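Local coordinates for putative cell surface protein (Streptococcus pyogenes, PDB 4OFQ), which is an antigen I/II-family surface protein of the bacterium, probably an adhesin, whose C-terminal region folds into beta sandwiches, at residues 60-64 with 135-139. Numbering follows the deposited sequence.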
ATOM      1  N   VAL A  60      15.835 -10.688 -35.517  1.00 20.87           N
ATOM      2  CA  VAL A  60      14.867 -11.510 -34.788  1.00 19.87           C
ATOM      3  C   VAL A  60      15.564 -12.392 -33.757  1.00 20.73           C
ATOM      4  O   VAL A  60      15.066 -12.581 -32.636  1.00 18.45           O
ATOM      5  CB  VAL A  60      14.022 -12.375 -35.750  1.00 20.25           C
ATOM      6  CG1 VAL A  60      13.178 -13.382 -34.971  1.00 19.44           C
ATOM      7  CG2 VAL A  60      13.138 -11.485 -36.606  1.00 20.66           C
ATOM      8  N   MET A  61      16.739 -12.898 -34.122  1.00 20.68           N
ATOM      9  CA  MET A  61      17.511 -13.757 -33.225  1.00 20.29           C
ATOM     10  C   MET A  61      17.895 -13.085 -31.912  1.00 19.34           C
ATOM     11  O   MET A  61      18.210 -13.763 -30.936  1.00 22.23           O
ATOM     12  CB  MET A  61      18.774 -14.282 -33.928  1.00 21.15           C
ATOM     13  CG  MET A  61      18.483 -15.344 -34.966  1.00 24.86           C
ATOM     14  SD  MET A  61      19.967 -15.811 -35.886  1.00 82.44           S
ATOM     15  CE  MET A  61      21.131 -16.036 -34.541  1.00 35.86           C
ATOM     16  N   LYS A  62      17.873 -11.755 -31.888  1.00 20.59           N
ATOM     17  CA  LYS A  62      18.175 -11.014 -30.666  1.00 21.69           C
ATOM     18  C   LYS A  62      16.986 -11.023 -29.704  1.00 21.99           C
ATOM     19  O   LYS A  62      17.123 -10.692 -28.527  1.00 22.76           O
ATOM     20  CB  LYS A  62      18.617  -9.588 -30.987  1.00 20.81           C
ATOM     21  CG  LYS A  62      19.917  -9.528 -31.775  1.00 27.84           C
ATOM     22  CD  LYS A  62      20.378  -8.092 -31.981  1.00 35.70           C
ATOM     23  CE  LYS A  62      21.612  -8.034 -32.861  1.00 40.58           C
ATOM     24  NZ  LYS A  62      22.186  -6.657 -32.916  1.00 48.04           N
ATOM     25  N   GLY A  63      15.818 -11.388 -30.223  1.00 17.31           N
ATOM     26  CA  GLY A  63      14.694 -11.772 -29.385  1.00 16.33           C
ATOM     27  C   GLY A  63      13.882 -10.626 -28.818  1.00 17.38           C
ATOM     28  O   GLY A  63      13.974  -9.479 -29.262  1.00 17.51           O
ATOM     29  N   PHE A  64      13.074 -10.948 -27.818  1.00 14.88           N
ATOM     30  CA  PHE A  64      12.136  -9.987 -27.267  1.00 15.32           C
ATOM     31  C   PHE A  64      12.121 -10.146 -25.768  1.00 15.21           C
ATOM     32  O   PHE A  64      11.791 -11.211 -25.246  1.00 13.20           O
ATOM     33  CB  PHE A  64      10.759 -10.207 -27.887  1.00 17.76           C
ATOM     34  CG  PHE A  64      10.803 -10.239 -29.382  1.00 15.16           C
ATOM     35  CD1 PHE A  64      10.835  -9.059 -30.102  1.00 15.71           C
ATOM     36  CD2 PHE A  64      10.914 -11.440 -30.068  1.00 19.61           C
ATOM     37  CE1 PHE A  64      10.923  -9.072 -31.489  1.00 17.14           C
ATOM     38  CE2 PHE A  64      10.995 -11.461 -31.442  1.00 19.63           C
ATOM     39  CZ  PHE A  64      10.999 -10.276 -32.156  1.00 18.65           C
ATOM     40  N   PRO A 135      12.379 -16.925 -30.342  1.00 22.30           N
ATOM     41  CA  PRO A 135      12.284 -15.599 -30.963  1.00 22.41           C
ATOM     42  C   PRO A 135      11.585 -15.617 -32.318  1.00 17.53           C
ATOM     43  O   PRO A 135      10.711 -14.777 -32.560  1.00 17.39           O
ATOM     44  CB  PRO A 135      13.749 -15.192 -31.120  1.00 23.23           C
ATOM     45  CG  PRO A 135      14.425 -15.840 -29.963  1.00 21.07           C
ATOM     46  CD  PRO A 135      13.723 -17.172 -29.780  1.00 16.92           C
ATOM     47  N   ALA A 136      11.946 -16.568 -33.179  1.00 18.38           N
ATOM     48  CA  ALA A 136      11.328 -16.638 -34.498  1.00 19.20           C
ATOM     49  C   ALA A 136       9.830 -16.940 -34.393  1.00 19.02           C
ATOM     50  O   ALA A 136       9.017 -16.319 -35.066  1.00 19.31           O
ATOM     51  CB  ALA A 136      12.024 -17.660 -35.359  1.00 20.98           C
ATOM     52  N   ALA A 137       9.460 -17.890 -33.544  1.00 18.70           N
ATOM     53  CA  ALA A 137       8.047 -18.245 -33.401  1.00 23.99           C
ATOM     54  C   ALA A 137       7.237 -17.107 -32.782  1.00 22.03           C
ATOM     55  O   ALA A 137       6.107 -16.826 -33.202  1.00 20.30           O
ATOM     56  CB  ALA A 137       7.885 -19.523 -32.568  1.00 18.99           C
ATOM     57  N   PHE A 138       7.822 -16.469 -31.773  1.00 17.03           N
ATOM     58  CA  PHE A 138       7.167 -15.396 -31.046  1.00 16.30           C
ATOM     59  C   PHE A 138       7.006 -14.173 -31.952  1.00 17.17           C
ATOM     60  O   PHE A 138       5.992 -13.468 -31.897  1.00 16.56           O
ATOM     61  CB  PHE A 138       7.990 -15.060 -29.798  1.00 15.45           C
ATOM     62  CG  PHE A 138       7.270 -14.206 -28.792  1.00 16.59           C
ATOM     63  CD1 PHE A 138       6.403 -14.771 -27.863  1.00 19.24           C
ATOM     64  CD2 PHE A 138       7.477 -12.834 -28.762  1.00 23.98           C
ATOM     65  CE1 PHE A 138       5.748 -13.972 -26.926  1.00 13.63           C
ATOM     66  CE2 PHE A 138       6.829 -12.037 -27.836  1.00 22.35           C
ATOM     67  CZ  PHE A 138       5.967 -12.602 -26.924  1.00 15.03           C
ATOM     68  N   TYR A 139       8.007 -13.946 -32.797  1.00 18.35           N
ATOM     69  CA  TYR A 139       7.970 -12.854 -33.751  1.00 17.74           C
ATOM     70  C   TYR A 139       6.821 -13.044 -34.743  1.00 18.51           C
ATOM     71  O   TYR A 139       6.042 -12.126 -35.010  1.00 20.52           O
ATOM     72  CB  TYR A 139       9.295 -12.761 -34.507  1.00 18.36           C
ATOM     73  CG  TYR A 139       9.229 -11.766 -35.629  1.00 19.17           C
ATOM     74  CD1 TYR A 139       9.127 -10.404 -35.364  1.00 19.00           C
ATOM     75  CD2 TYR A 139       9.242 -12.182 -36.963  1.00 22.00           C
ATOM     76  CE1 TYR A 139       9.046  -9.477 -36.386  1.00 19.89           C
ATOM     77  CE2 TYR A 139       9.164 -11.259 -37.998  1.00 21.10           C
ATOM     78  CZ  TYR A 139       9.059  -9.907 -37.700  1.00 20.93           C
ATOM     79  OH  TYR A 139       8.975  -8.981 -38.710  1.00 21.92           O
TER
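The turn that leads out of helix 57-60 into strand 64-70 packs here against the first turn of helix 135-143, Val-60 and Phe-64 meeting Pro-135, Phe-138 and Tyr-139. Val-60 to Gly-63 form a type I beta turn, closed by Gly-63 N on Val-60 O at 2.8 Å, and Gly-63, its last residue, is the first to leave helical phi/psi, with positive phi. That same Val-60 O has Pro-135 CB 3.3 Å away, while the proline ring also rests on Gly-63 CA. The two methyls of Val-60 divide the work: CG1, anti to the backbone N (chi1 171°), lies 3.8 Å from Ala-136 CA, and CG2 sits over one face of the Tyr-139 ring, offset toward its rim, in a CH-pi contact 4.0 Å from the centroid. Phe-64 turns one side of its ring, CD2, CE2 and CZ, to the helix. Phe-64 CE2 lies 3.5 Å from Pro-135 O, which sits at the ring edge, in plane; this carbonyl already accepts the helical bond from Tyr-139 N. Phe-64 CZ comes obliquely to Tyr-139 CD1 at 3.7 Å, and Phe-64 CD2 to Phe-138 CD2 at 3.9 Å. Beyond the contact, the Tyr-139 hydroxyl is hydrogen-bonded to Ala-55 N, tying the helix to the loop before helix 57-60. The rings of Phe-64 and Phe-175 meet edge-to-face, and backbone hydrogen bonds joining Gly-63 with Phe-175 and Phe-64 with Ala-132 anchor the turn where strand 64-70 enters its sheet between strands 164-174 and 127-132.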